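Hypothetical sensory transduction histidine kinase (Methanosarcina mazei, PDB 3LI9) is the extracellular Cache (PDC-fold) sensor domain of a putative membrane histidine kinase, which probably passes its signal on by autophosphorylation on histidine. Local coordinates at residues L77-D82 against G101-Y106; G135-T140 against Y153-F158; E20-Y25 against F263-P268; Q28-M33 against P255-D260. One frame throughout, in Å; residues are numbered along the deposited sequence.

Contact 1: residues L77-D82 against G101-Y106; sequences LGYEPD and GRFVPY
Residues 77-79 and 103-105 meet as the last, irregular end of an antiparallel strand pair, and Arg-102 closes it beyond the point where the strands part. Within the larger sheet, strand 74-79 lies between strands 162-172 and 105-108, and strand 115-118 flanks the latter. Leu-77 N donates to Pro-105 O at 3.2 Å, and Tyr-79 N donates to Phe-103 O at 2.9 Å. Pro-105 has no N-H to return to Leu-77 O. Val-104 CA meets Leu-77 O instead, in a CA-H...O contact of 3.2 Å. Tyr-79 O is gripped side-on by two nitrogens. Arg-102 NE meets Tyr-79 O at 2.9 Å in the carbonyl plane; Arg-102 NH2 reaches Tyr-79 O at 3.0 Å from above that plane. The arginine chain bends at chi3 (59°), which turns both N-H groups onto the one oxygen. Pro-81 CD lies over the centre of one guanidinium face. Helices packed on an antiparallel sheet make up the PDC fold, which resembles PAS; helix 55-67 covers Leu-77 and Phe-103, and helix 13-48 also touches Leu-77. Phe-103 CG is anti to the backbone N (chi1 -162°). Phe-103 CD2 thereby lies 3.8 Å from Tyr-79 CE1, which comes to the edge of the phenylalanine ring. Pro-105 CD sits over a face of that ring. Glu-80 OE2 forms a long salt bridge to Arg-102 NH2, 3.7 Å away, well out of the guanidinium plane. Its stronger partner is Tyr-128 OH, and Asp-123 takes Arg-102 NH1. A water bridges Glu-80 O and Phe-103 N.

Contact 2: residues G135-T140 against Y153-F158; sequences GKDTLT and YDSPIF
Thr-138 and Asp-154 face each other as a hydrogen-bonded pair of an antiparallel ladder, and both backbone groups of each are satisfied there. Thr-138 N donates to Asp-154 O at 2.8 Å, nearly along the C=O axis. Asp-154 N returns a bond to Thr-138 O at 2.9 Å. Leu-139 and Tyr-153 form the next, non-hydrogen-bonded pair. Just before the short strand, Asp-137 OD1 accepts from Ser-155 OG at 2.6 Å. The hydroxyl meets it from above the carboxylate plane. The other oxygen, OD2, is held by a salt bridge to Arg-41, so both ends of the carboxylate have a partner. Asp-154 is served twice outside the pair: OD1 bonds Tyr-76 OH and OD2 bonds Ser-152 OG. A buffer molecule, probably from the crystallisation liquor, lies about 5 Å from the Asp-154 side chain and may mark a pocket. Thr-140 OG1 turns to Ser-152 N. Leu-139 CG stands anti to the backbone N (chi1 171°), and Leu-139 CD1 makes a CH-pi contact over the face of the Tyr-153 ring, 3.6 Å from its centroid. At the far end, Gly-135 leaves helix 126-134 with positive phi, and Gly-135 O meets the edge of the Phe-158 ring, 3.7 Å from CE2. Pro-156 CG touches Gly-135 O at 3.5 Å. Strand 148-159 runs between strand 138-139 and strand 162-172 in the larger sheet, that of one PDC (Cache) module. Helix 13-48 packs against Tyr-153 and Ser-155, while helix 126-134 covers Thr-138 and Asp-154.

Contact 3: residues E20-Y25 against F263-P268; sequences EMAGNY and FVLVVP
Tyr-25 and Phe-263 form the tight part of this contact between helix 20-25 and strand 263-268. Tyr-25 CB stands over the centre of the Phe-263 ring as a CH-pi contact, 3.4 Å from the centroid and 9° off the ring normal. The two rings are near parallel but slid apart, so they barely overlap. Phe-263 CG is anti to the backbone N (chi1 177°), which sends its ring at the helix. Phe-263 CD2 reaches Ala-22 O at 3.6 Å. An alanine in place of Phe-263 would probably open a gap under Tyr-25 CB and beside Ala-22, leaving the helix less firmly seated on the strand. Toward Met-21, which is partly exposed, the contact is looser. The buried Leu-265 CD1 touches Ala-22 CB at 4.3 Å and the selenium of Met-21, a selenomethionine, at 3.9 Å. The Met-21 chain crosses the leucine at about a right angle, and its end leads away from the strand. No hydrogen bond links the segments. Ile-183 lies against both Tyr-25 and Phe-263. The short axes run 7.9 Å apart at 145°, roughly antiparallel. A long N-terminal helix laid over an antiparallel sheet in this way is characteristic of the PDC fold of Cache sensor domains.

Contact 4: residues Q28-M33 against P255-D260; sequences QFDAQM and PVKTGD
Asp-30 extends its carboxylate from helix 28-33 with CG anti to the backbone N (chi1 -174°), and Thr-258 turns OG1 to it by lying anti to its own carbonyl carbon (chi1 -58°). The two side chains cross at about a right angle. One oxygen, Asp-30 OD1, accepts both bonds. Thr-258 OG1 donates to Asp-30 OD1 at 2.6 Å from the syn side. Thr-258 N donates to Asp-30 OD1 at 2.9 Å from above the carboxylate plane, on the other face. This double grip from one residue should fix the rotation of the carboxylate. A leucine in place of Asp-30 would probably leave the Thr-258 amide and hydroxyl without their shared acceptor and free the turn to shift. Lys-257 CB packs against Asp-30 OD2 at 3.7 Å. That oxygen lies close to Glu-34, a like charge. Lys-257 NZ forms only a weak, long ion pair with Glu-34 and may ease that repulsion. Beside the polar group, SE of Met-33, a selenomethionine, lies 3.5 Å from Val-256 CG1. The bend at chi3 (64°) turns Met-33 CE to Thr-258 O, 3.3 Å away, and Met-33 CB packs on Thr-258 CB at 3.8 Å. The segment 255-260 leaves strand 248-256 and leads to strand 261-268 in the smaller sheet. Met-193 of strand 190-194 touches Val-256, and Tyr-153 of strand 148-159, in the other sheet, packs on Met-33 and Thr-258.

Overall arrangement
The long helix 13-48 runs beside both sheets. Contacts 3 and 4 use it directly and reach neighbouring strands of the smaller sheet. Contacts 1 and 2 belong to the larger sheet, where Ile-157 of contact 2 packs on Tyr-79 and Leu-77. Contacts 1, 3 and 4 are largely buried, while contact 2 is partly exposed. Chemistry follows place: strand pairing carries contacts 1 and 2, contact 3 is apolar, and in contact 4 a helix carboxylate holds a turn. Contacts 2 and 4 touch between the sheets, through Tyr-153 and Leu-139 against Met-33. Contacts 1 and 3 lie on opposite sides of the chain's centre, with their centres 42 Å apart.

Contact 1: residues L77-D82 against G101-Y106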
loop_
_atom_site.group_PDB
_atom_site.type_symbol
_atom_site.label_atom_id
_atom_site.label_comp_id
_atom_site.label_asym_id
_atom_site.label_seq_id
_atom_site.Cartn_x
_atom_site.Cartn_y
_atom_site.Cartn_z
ATOM N N LEU A 77 2.301 5.660 -15.572
ATOM C CA LEU A 77 1.028 5.893 -16.227
ATOM C C LEU A 77 0.817 4.626 -17.103
ATOM O O LEU A 77 1.813 4.021 -17.607
ATOM C CB LEU A 77 1.177 7.086 -17.192
ATOM C CG LEU A 77 1.422 8.416 -16.457
ATOM C CD1 LEU A 77 1.809 9.486 -17.524
ATOM C CD2 LEU A 77 0.178 8.861 -15.694
ATOM N N GLY A 78 -0.438 4.180 -17.233
ATOM C CA GLY A 78 -0.676 3.052 -18.153
ATOM C C GLY A 78 -2.003 3.385 -18.865
ATOM O O GLY A 78 -2.973 3.659 -18.224
ATOM N N TYR A 79 -1.997 3.412 -20.204
ATOM C CA TYR A 79 -3.192 3.783 -20.983
ATOM C C TYR A 79 -3.757 2.604 -21.808
ATOM O O TYR A 79 -3.049 1.673 -22.171
ATOM C CB TYR A 79 -2.836 4.867 -21.941
ATOM C CG TYR A 79 -2.729 6.235 -21.274
ATOM C CD1 TYR A 79 -1.584 6.605 -20.561
ATOM C CD2 TYR A 79 -3.801 7.162 -21.370
ATOM C CE1 TYR A 79 -1.521 7.899 -19.965
ATOM C CE2 TYR A 79 -3.719 8.444 -20.770
ATOM C CZ TYR A 79 -2.584 8.761 -20.074
ATOM O OH TYR A 79 -2.472 10.071 -19.554
ATOM N N GLU A 80 -5.063 2.670 -22.001
ATOM C CA GLU A 80 -5.748 1.806 -22.975
ATOM C C GLU A 80 -5.199 2.066 -24.356
ATOM O O GLU A 80 -4.584 3.059 -24.689
ATOM C CB GLU A 80 -7.256 2.161 -22.952
ATOM C CG GLU A 80 -7.974 1.852 -21.689
ATOM C CD GLU A 80 -8.177 0.345 -21.506
ATOM O OE1 GLU A 80 -9.121 -0.202 -22.105
ATOM O OE2 GLU A 80 -7.419 -0.282 -20.759
ATOM N N PRO A 81 -5.423 1.117 -25.271
ATOM C CA PRO A 81 -4.952 1.275 -26.646
ATOM C C PRO A 81 -5.407 2.580 -27.274
ATOM O O PRO A 81 -6.602 2.887 -27.257
ATOM C CB PRO A 81 -5.603 0.044 -27.345
ATOM C CG PRO A 81 -5.616 -0.969 -26.294
ATOM C CD PRO A 81 -6.045 -0.181 -25.024
ATOM N N ASP A 82 -4.444 3.351 -27.765
ATOM C CA ASP A 82 -4.593 4.616 -28.432
ATOM C C ASP A 82 -5.221 5.747 -27.593
ATOM O O ASP A 82 -5.506 6.808 -28.130
ATOM C CB ASP A 82 -5.389 4.417 -29.728
ATOM C CG ASP A 82 -4.507 3.919 -30.854
ATOM O OD1 ASP A 82 -3.291 4.185 -30.869
ATOM O OD2 ASP A 82 -5.025 3.228 -31.722
ATOM N N GLY A 101 3.030 -0.520 -28.241
ATOM C CA GLY A 101 3.065 0.922 -28.509
ATOM C C GLY A 101 2.165 1.700 -27.504
ATOM O O GLY A 101 2.150 2.930 -27.554
ATOM N N ARG A 102 1.465 0.990 -26.626
ATOM C CA ARG A 102 0.576 1.639 -25.610
ATOM C C ARG A 102 1.449 2.524 -24.718
ATOM O O ARG A 102 2.636 2.170 -24.500
ATOM C CB ARG A 102 -0.175 0.646 -24.730
ATOM C CG ARG A 102 -1.281 -0.104 -25.541
ATOM C CD ARG A 102 -1.977 -1.227 -24.819
ATOM N NE ARG A 102 -2.660 -0.799 -23.586
ATOM C CZ ARG A 102 -3.360 -1.605 -22.843
ATOM N NH1 ARG A 102 -3.497 -2.868 -23.289
ATOM N NH2 ARG A 102 -3.905 -1.205 -21.675
ATOM N N PHE A 103 0.922 3.650 -24.254
ATOM C CA PHE A 103 1.730 4.490 -23.309
ATOM C C PHE A 103 1.639 3.901 -21.922
ATOM O O PHE A 103 0.646 4.073 -21.234
ATOM C CB PHE A 103 1.216 5.945 -23.313
ATOM C CG PHE A 103 2.190 6.943 -22.751
ATOM C CD1 PHE A 103 3.567 6.849 -23.008
ATOM C CD2 PHE A 103 1.714 7.990 -21.933
ATOM C CE1 PHE A 103 4.436 7.773 -22.529
ATOM C CE2 PHE A 103 2.640 8.932 -21.408
ATOM C CZ PHE A 103 4.000 8.815 -21.712
ATOM N N VAL A 104 2.714 3.177 -21.521
ATOM C CA VAL A 104 2.742 2.435 -20.253
ATOM C C VAL A 104 4.076 2.665 -19.500
ATOM O O VAL A 104 4.709 1.709 -19.028
ATOM C CB VAL A 104 2.462 0.913 -20.469
ATOM C CG1 VAL A 104 0.911 0.676 -20.786
ATOM C CG2 VAL A 104 3.388 0.326 -21.549
ATOM N N PRO A 105 4.510 3.926 -19.396
ATOM C CA PRO A 105 5.861 4.155 -18.812
ATOM C C PRO A 105 5.898 3.901 -17.283
ATOM O O PRO A 105 5.070 4.451 -16.538
ATOM C CB PRO A 105 6.161 5.611 -19.174
ATOM C CG PRO A 105 4.719 6.291 -19.157
ATOM C CD PRO A 105 3.825 5.183 -19.768
ATOM N N TYR A 106 6.892 3.116 -16.842
ATOM C CA TYR A 106 7.087 2.835 -15.396
ATOM C C TYR A 106 8.428 3.463 -15.044
ATOM O O TYR A 106 9.491 2.910 -15.379
ATOM C CB TYR A 106 7.092 1.315 -15.158
ATOM C CG TYR A 106 7.379 0.931 -13.720
ATOM C CD1 TYR A 106 6.682 1.516 -12.701
ATOM C CD2 TYR A 106 8.326 -0.054 -13.406
ATOM C CE1 TYR A 106 6.908 1.137 -11.319
ATOM C CE2 TYR A 106 8.550 -0.409 -12.081
ATOM C CZ TYR A 106 7.801 0.165 -11.062
ATOM O OH TYR A 106 8.034 -0.134 -9.745
HETATM O O HOH W 1 -1.871 4.018 -25.194
#

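Contact 2: residues G135-T140 against Y153-F158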
loop_
_atom_site.group_PDB
_atom_site.type_symbol
_atom_site.label_atom_id
_atom_site.label_comp_id
_atom_site.label_asym_id
_atom_site.label_seq_id
_atom_site.Cartn_x
_atom_site.Cartn_y
_atom_site.Cartn_z
ATOM N N GLY A 135 -13.704 1.786 -11.437
ATOM C CA GLY A 135 -13.622 3.226 -11.580
ATOM C C GLY A 135 -13.193 3.938 -10.323
ATOM O O GLY A 135 -13.331 5.146 -10.263
ATOM N N LYS A 136 -12.623 3.249 -9.317
ATOM C CA LYS A 136 -12.232 3.919 -8.089
ATOM C C LYS A 136 -10.668 3.928 -7.799
ATOM O O LYS A 136 -9.970 3.066 -8.265
ATOM C CB LYS A 136 -12.939 3.252 -6.911
ATOM C CG LYS A 136 -14.509 3.316 -7.029
ATOM C CD LYS A 136 -15.106 4.309 -5.987
ATOM C CE LYS A 136 -16.584 4.732 -6.316
ATOM N NZ LYS A 136 -17.242 5.329 -5.123
ATOM N N ASP A 137 -10.158 4.905 -7.071
ATOM C CA ASP A 137 -8.757 4.832 -6.553
ATOM C C ASP A 137 -8.558 3.526 -5.781
ATOM O O ASP A 137 -9.425 3.141 -4.962
ATOM C CB ASP A 137 -8.507 6.039 -5.628
ATOM C CG ASP A 137 -8.790 7.310 -6.323
ATOM O OD1 ASP A 137 -8.274 7.452 -7.453
ATOM O OD2 ASP A 137 -9.612 8.142 -5.815
ATOM N N THR A 138 -7.433 2.841 -5.989
ATOM C CA THR A 138 -7.162 1.554 -5.345
ATOM C C THR A 138 -5.805 1.509 -4.679
ATOM O O THR A 138 -4.922 2.286 -5.035
ATOM C CB THR A 138 -7.300 0.422 -6.358
ATOM O OG1 THR A 138 -6.179 0.438 -7.260
ATOM C CG2 THR A 138 -8.550 0.658 -7.154
ATOM N N LEU A 139 -5.666 0.618 -3.702
ATOM C CA LEU A 139 -4.447 0.346 -3.052
ATOM C C LEU A 139 -4.308 -1.180 -3.066
ATOM O O LEU A 139 -5.210 -1.910 -2.566
ATOM C CB LEU A 139 -4.491 0.894 -1.625
ATOM C CG LEU A 139 -3.377 0.532 -0.713
ATOM C CD1 LEU A 139 -2.060 1.178 -1.125
ATOM C CD2 LEU A 139 -3.755 1.020 0.708
ATOM N N THR A 140 -3.210 -1.654 -3.651
ATOM C CA THR A 140 -2.988 -3.121 -3.712
ATOM C C THR A 140 -2.672 -3.651 -2.305
ATOM O O THR A 140 -2.268 -2.942 -1.356
ATOM C CB THR A 140 -1.742 -3.452 -4.607
ATOM O OG1 THR A 140 -0.563 -2.954 -3.946
ATOM C CG2 THR A 140 -1.954 -2.872 -6.019
ATOM N N TYR A 153 -0.406 2.459 -5.208
ATOM C CA TYR A 153 -1.634 3.269 -5.193
ATOM C C TYR A 153 -1.957 3.578 -6.654
ATOM O O TYR A 153 -1.088 4.060 -7.378
ATOM C CB TYR A 153 -1.386 4.619 -4.503
ATOM C CG TYR A 153 -1.061 4.566 -3.007
ATOM C CD1 TYR A 153 -2.044 4.893 -2.062
ATOM C CD2 TYR A 153 0.203 4.151 -2.553
ATOM C CE1 TYR A 153 -1.755 4.857 -0.712
ATOM C CE2 TYR A 153 0.490 4.070 -1.172
ATOM C CZ TYR A 153 -0.526 4.447 -0.281
ATOM O OH TYR A 153 -0.255 4.385 1.075
ATOM N N ASP A 154 -3.211 3.393 -7.075
ATOM C CA ASP A 154 -3.523 3.604 -8.492
ATOM C C ASP A 154 -4.824 4.367 -8.610
ATOM O O ASP A 154 -5.775 4.068 -7.921
ATOM C CB ASP A 154 -3.659 2.274 -9.228
ATOM C CG ASP A 154 -2.402 1.451 -9.113
ATOM O OD1 ASP A 154 -1.476 1.740 -9.905
ATOM O OD2 ASP A 154 -2.264 0.593 -8.174
ATOM N N SER A 155 -4.851 5.323 -9.522
ATOM C CA SER A 155 -6.102 6.114 -9.746
ATOM C C SER A 155 -6.454 6.125 -11.209
ATOM O O SER A 155 -5.592 6.230 -12.076
ATOM C CB SER A 155 -5.889 7.600 -9.375
ATOM O OG SER A 155 -5.713 7.775 -8.001
ATOM N N PRO A 156 -7.755 5.936 -11.509
ATOM C CA PRO A 156 -8.170 5.934 -12.878
ATOM C C PRO A 156 -8.129 7.333 -13.518
ATOM O O PRO A 156 -8.461 8.320 -12.862
ATOM C CB PRO A 156 -9.639 5.376 -12.796
ATOM C CG PRO A 156 -10.115 5.852 -11.423
ATOM C CD PRO A 156 -8.865 5.676 -10.545
ATOM N N ILE A 157 -7.806 7.360 -14.817
ATOM C CA ILE A 157 -7.752 8.583 -15.670
ATOM C C ILE A 157 -9.000 8.507 -16.530
ATOM O O ILE A 157 -9.163 7.538 -17.300
ATOM C CB ILE A 157 -6.594 8.534 -16.598
ATOM C CG1 ILE A 157 -5.264 8.538 -15.746
ATOM C CG2 ILE A 157 -6.604 9.745 -17.508
ATOM C CD1 ILE A 157 -3.929 8.314 -16.694
ATOM N N PHE A 158 -9.895 9.456 -16.339
ATOM C CA PHE A 158 -11.190 9.439 -17.121
ATOM C C PHE A 158 -11.134 10.581 -18.076
ATOM O O PHE A 158 -10.983 11.762 -17.643
ATOM C CB PHE A 158 -12.384 9.596 -16.193
ATOM C CG PHE A 158 -12.694 8.386 -15.430
ATOM C CD1 PHE A 158 -13.430 7.368 -16.056
ATOM C CD2 PHE A 158 -12.350 8.246 -14.089
ATOM C CE1 PHE A 158 -13.795 6.154 -15.345
ATOM C CE2 PHE A 158 -12.728 7.038 -13.378
ATOM C CZ PHE A 158 -13.392 5.990 -14.054
#

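Contact 3: residues E20-Y25 against F263-P268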
loop_
_atom_site.group_PDB
_atom_site.type_symbol
_atom_site.label_atom_id
_atom_site.label_comp_id
_atom_site.label_asym_id
_atom_site.label_seq_id
_atom_site.Cartn_x
_atom_site.Cartn_y
_atom_site.Cartn_z
ATOM N N GLU A 20 -6.621 4.140 22.673
ATOM C CA GLU A 20 -6.317 5.497 22.109
ATOM C C GLU A 20 -4.911 5.507 21.541
ATOM O O GLU A 20 -4.691 6.141 20.523
ATOM C CB GLU A 20 -6.368 6.586 23.173
ATOM C CG GLU A 20 -7.762 6.777 23.642
ATOM C CD GLU A 20 -8.649 7.399 22.601
ATOM O OE1 GLU A 20 -8.205 8.081 21.634
ATOM O OE2 GLU A 20 -9.827 7.260 22.763
HETATM N N MSE A 21 -3.975 4.817 22.186
HETATM C CA MSE A 21 -2.621 4.710 21.637
HETATM C C MSE A 21 -2.595 4.018 20.257
HETATM O O MSE A 21 -1.897 4.457 19.324
HETATM C CB MSE A 21 -1.674 3.903 22.571
HETATM C CG MSE A 21 -0.284 4.000 22.028
HETATM SE SE MSE A 21 0.865 3.062 23.392
HETATM C CE MSE A 21 1.171 4.518 24.542
ATOM N N ALA A 22 -3.299 2.890 20.176
ATOM C CA ALA A 22 -3.379 2.137 18.899
ATOM C C ALA A 22 -4.017 3.047 17.830
ATOM O O ALA A 22 -3.551 3.026 16.662
ATOM C CB ALA A 22 -4.230 0.888 19.060
ATOM N N GLY A 23 -5.034 3.812 18.229
ATOM C CA GLY A 23 -5.751 4.698 17.215
ATOM C C GLY A 23 -4.805 5.809 16.804
ATOM O O GLY A 23 -4.710 6.147 15.589
ATOM N N ASN A 24 -4.085 6.332 17.782
ATOM C CA ASN A 24 -3.080 7.372 17.502
ATOM C C ASN A 24 -2.044 6.912 16.481
ATOM O O ASN A 24 -1.827 7.572 15.430
ATOM C CB ASN A 24 -2.461 7.792 18.843
ATOM C CG ASN A 24 -1.613 9.031 18.748
ATOM O OD1 ASN A 24 -1.388 9.564 17.641
ATOM N ND2 ASN A 24 -1.077 9.489 19.897
ATOM N N TYR A 25 -1.428 5.751 16.714
ATOM C CA TYR A 25 -0.438 5.269 15.766
ATOM C C TYR A 25 -1.097 4.904 14.431
ATOM O O TYR A 25 -0.493 5.158 13.412
ATOM C CB TYR A 25 0.293 4.021 16.279
ATOM C CG TYR A 25 1.394 4.329 17.301
ATOM C CD1 TYR A 25 2.507 5.083 16.915
ATOM C CD2 TYR A 25 1.302 3.829 18.603
ATOM C CE1 TYR A 25 3.510 5.358 17.803
ATOM C CE2 TYR A 25 2.334 4.071 19.502
ATOM C CZ TYR A 25 3.409 4.832 19.101
ATOM O OH TYR A 25 4.459 5.116 19.984
ATOM N N PHE A 263 -3.328 -1.103 12.653
ATOM C CA PHE A 263 -2.198 -1.025 13.544
ATOM C C PHE A 263 -2.566 -1.851 14.796
ATOM O O PHE A 263 -3.662 -1.681 15.339
ATOM C CB PHE A 263 -1.921 0.474 13.951
ATOM C CG PHE A 263 -0.777 0.585 14.943
ATOM C CD1 PHE A 263 0.529 0.701 14.496
ATOM C CD2 PHE A 263 -1.042 0.531 16.315
ATOM C CE1 PHE A 263 1.590 0.795 15.438
ATOM C CE2 PHE A 263 0.033 0.636 17.261
ATOM C CZ PHE A 263 1.319 0.779 16.791
ATOM N N VAL A 264 -1.652 -2.737 15.209
ATOM C CA VAL A 264 -1.946 -3.673 16.309
ATOM C C VAL A 264 -0.957 -3.465 17.445
ATOM O O VAL A 264 0.280 -3.427 17.255
ATOM C CB VAL A 264 -1.885 -5.143 15.812
ATOM C CG1 VAL A 264 -2.326 -6.099 16.942
ATOM C CG2 VAL A 264 -2.751 -5.340 14.613
ATOM N N LEU A 265 -1.474 -3.292 18.649
ATOM C CA LEU A 265 -0.621 -3.237 19.817
ATOM C C LEU A 265 -0.856 -4.524 20.615
ATOM O O LEU A 265 -2.037 -4.928 20.820
ATOM C CB LEU A 265 -1.057 -2.111 20.772
ATOM C CG LEU A 265 -0.547 -0.716 20.734
ATOM C CD1 LEU A 265 -1.180 0.066 21.925
ATOM C CD2 LEU A 265 0.976 -0.643 20.717
ATOM N N VAL A 266 0.234 -5.155 21.043
ATOM C CA VAL A 266 0.102 -6.430 21.767
ATOM C C VAL A 266 0.622 -6.162 23.195
ATOM O O VAL A 266 1.751 -5.730 23.378
ATOM C CB VAL A 266 0.923 -7.561 21.115
ATOM C CG1 VAL A 266 0.885 -8.846 21.954
ATOM C CG2 VAL A 266 0.420 -7.865 19.687
ATOM N N VAL A 267 -0.259 -6.330 24.185
ATOM C CA VAL A 267 0.047 -5.919 25.539
ATOM C C VAL A 267 -0.264 -7.100 26.484
ATOM O O VAL A 267 -1.389 -7.609 26.466
ATOM C CB VAL A 267 -0.922 -4.832 26.003
ATOM C CG1 VAL A 267 -0.510 -4.364 27.353
ATOM C CG2 VAL A 267 -0.935 -3.606 25.069
ATOM N N PRO A 268 0.712 -7.473 27.289
ATOM C CA PRO A 268 0.533 -8.512 28.302
ATOM C C PRO A 268 -0.430 -7.959 29.354
ATOM O O PRO A 268 -0.163 -6.894 29.942
ATOM C CB PRO A 268 1.929 -8.662 28.888
ATOM C CG PRO A 268 2.844 -8.114 27.863
ATOM C CD PRO A 268 2.084 -6.957 27.287
#

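Contact 4: residues Q28-M33 against P255-D260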
loop_
_atom_site.group_PDB
_atom_site.type_symbol
_atom_site.label_atom_id
_atom_site.label_comp_id
_atom_site.label_asym_id
_atom_site.label_seq_id
_atom_site.Cartn_x
_atom_site.Cartn_y
_atom_site.Cartn_z
ATOM N N GLN A 28 -1.256 8.101 12.682
ATOM C CA GLN A 28 0.071 8.504 12.223
ATOM C C GLN A 28 0.484 7.823 10.933
ATOM O O GLN A 28 1.019 8.488 9.992
ATOM C CB GLN A 28 1.078 8.153 13.355
ATOM C CG GLN A 28 0.883 9.153 14.529
ATOM C CD GLN A 28 1.829 8.863 15.663
ATOM O OE1 GLN A 28 3.016 8.620 15.417
ATOM N NE2 GLN A 28 1.338 8.904 16.906
ATOM N N PHE A 29 0.201 6.508 10.844
ATOM C CA PHE A 29 0.596 5.797 9.644
ATOM C C PHE A 29 -0.302 6.202 8.518
ATOM O O PHE A 29 0.139 6.259 7.355
ATOM C CB PHE A 29 0.535 4.271 9.856
ATOM C CG PHE A 29 1.769 3.732 10.532
ATOM C CD1 PHE A 29 2.952 3.485 9.796
ATOM C CD2 PHE A 29 1.799 3.529 11.883
ATOM C CE1 PHE A 29 4.100 2.997 10.428
ATOM C CE2 PHE A 29 2.918 3.007 12.508
ATOM C CZ PHE A 29 4.073 2.744 11.804
ATOM N N ASP A 30 -1.560 6.514 8.817
ATOM C CA ASP A 30 -2.482 6.882 7.755
ATOM C C ASP A 30 -2.093 8.198 7.059
ATOM O O ASP A 30 -2.384 8.390 5.874
ATOM C CB ASP A 30 -3.876 7.095 8.317
ATOM C CG ASP A 30 -4.910 7.349 7.197
ATOM O OD1 ASP A 30 -4.983 6.536 6.271
ATOM O OD2 ASP A 30 -5.622 8.363 7.230
ATOM N N ALA A 31 -1.490 9.103 7.803
ATOM C CA ALA A 31 -1.230 10.465 7.224
ATOM C C ALA A 31 -0.375 10.386 5.953
ATOM O O ALA A 31 -0.719 11.024 4.967
ATOM C CB ALA A 31 -0.556 11.381 8.270
ATOM N N GLN A 32 0.708 9.604 5.946
ATOM C CA GLN A 32 1.577 9.585 4.785
ATOM C C GLN A 32 0.899 8.781 3.718
ATOM O O GLN A 32 1.097 9.033 2.541
ATOM C CB GLN A 32 2.922 8.956 5.075
ATOM C CG GLN A 32 3.913 8.947 3.880
ATOM C CD GLN A 32 4.213 10.343 3.276
ATOM O OE1 GLN A 32 4.604 11.269 3.981
ATOM N NE2 GLN A 32 3.970 10.500 1.990
HETATM N N MSE A 33 0.062 7.850 4.111
HETATM C CA MSE A 33 -0.653 7.100 3.045
HETATM C C MSE A 33 -1.662 8.006 2.298
HETATM O O MSE A 33 -1.861 7.842 1.100
HETATM C CB MSE A 33 -1.356 5.833 3.653
HETATM C CG MSE A 33 -0.264 4.982 4.267
HETATM SE SE MSE A 33 -1.114 3.464 5.208
HETATM C CE MSE A 33 -1.939 2.523 3.773
ATOM N N PRO A 255 -8.080 0.524 12.764
ATOM C CA PRO A 255 -7.924 0.619 11.333
ATOM C C PRO A 255 -7.163 1.833 10.864
ATOM O O PRO A 255 -7.287 2.923 11.434
ATOM C CB PRO A 255 -9.369 0.677 10.816
ATOM C CG PRO A 255 -10.155 1.195 11.963
ATOM C CD PRO A 255 -9.498 0.623 13.204
ATOM N N VAL A 256 -6.437 1.584 9.783
ATOM C CA VAL A 256 -5.743 2.654 9.031
ATOM C C VAL A 256 -6.645 2.994 7.902
ATOM O O VAL A 256 -6.829 2.181 7.048
ATOM C CB VAL A 256 -4.392 2.065 8.543
ATOM C CG1 VAL A 256 -3.686 3.042 7.580
ATOM C CG2 VAL A 256 -3.495 1.857 9.785
ATOM N N LYS A 257 -7.217 4.213 7.904
ATOM C CA LYS A 257 -8.329 4.601 7.015
ATOM C C LYS A 257 -8.004 4.317 5.551
ATOM O O LYS A 257 -8.847 3.860 4.808
ATOM C CB LYS A 257 -8.530 6.131 7.233
ATOM C CG LYS A 257 -9.731 6.734 6.653
ATOM C CD LYS A 257 -9.865 8.185 7.226
ATOM C CE LYS A 257 -10.934 8.936 6.481
ATOM N NZ LYS A 257 -10.454 9.099 5.077
ATOM N N THR A 258 -6.778 4.602 5.114
ATOM C CA THR A 258 -6.402 4.412 3.721
ATOM C C THR A 258 -6.147 2.906 3.514
ATOM O O THR A 258 -5.206 2.335 4.037
ATOM C CB THR A 258 -5.148 5.241 3.395
ATOM O OG1 THR A 258 -5.464 6.588 3.673
ATOM C CG2 THR A 258 -4.816 5.112 1.866
ATOM N N GLY A 259 -7.050 2.238 2.804
ATOM C CA GLY A 259 -6.895 0.815 2.575
ATOM C C GLY A 259 -7.458 -0.121 3.650
ATOM O O GLY A 259 -7.444 -1.341 3.450
ATOM N N ASP A 260 -7.917 0.414 4.767
ATOM C CA ASP A 260 -8.281 -0.433 5.945
ATOM C C ASP A 260 -7.196 -1.424 6.300
ATOM O O ASP A 260 -7.442 -2.620 6.486
ATOM C CB ASP A 260 -9.592 -1.155 5.628
ATOM C CG ASP A 260 -10.817 -0.200 5.844
ATOM O OD1 ASP A 260 -10.699 0.842 6.557
ATOM O OD2 ASP A 260 -11.886 -0.539 5.309
#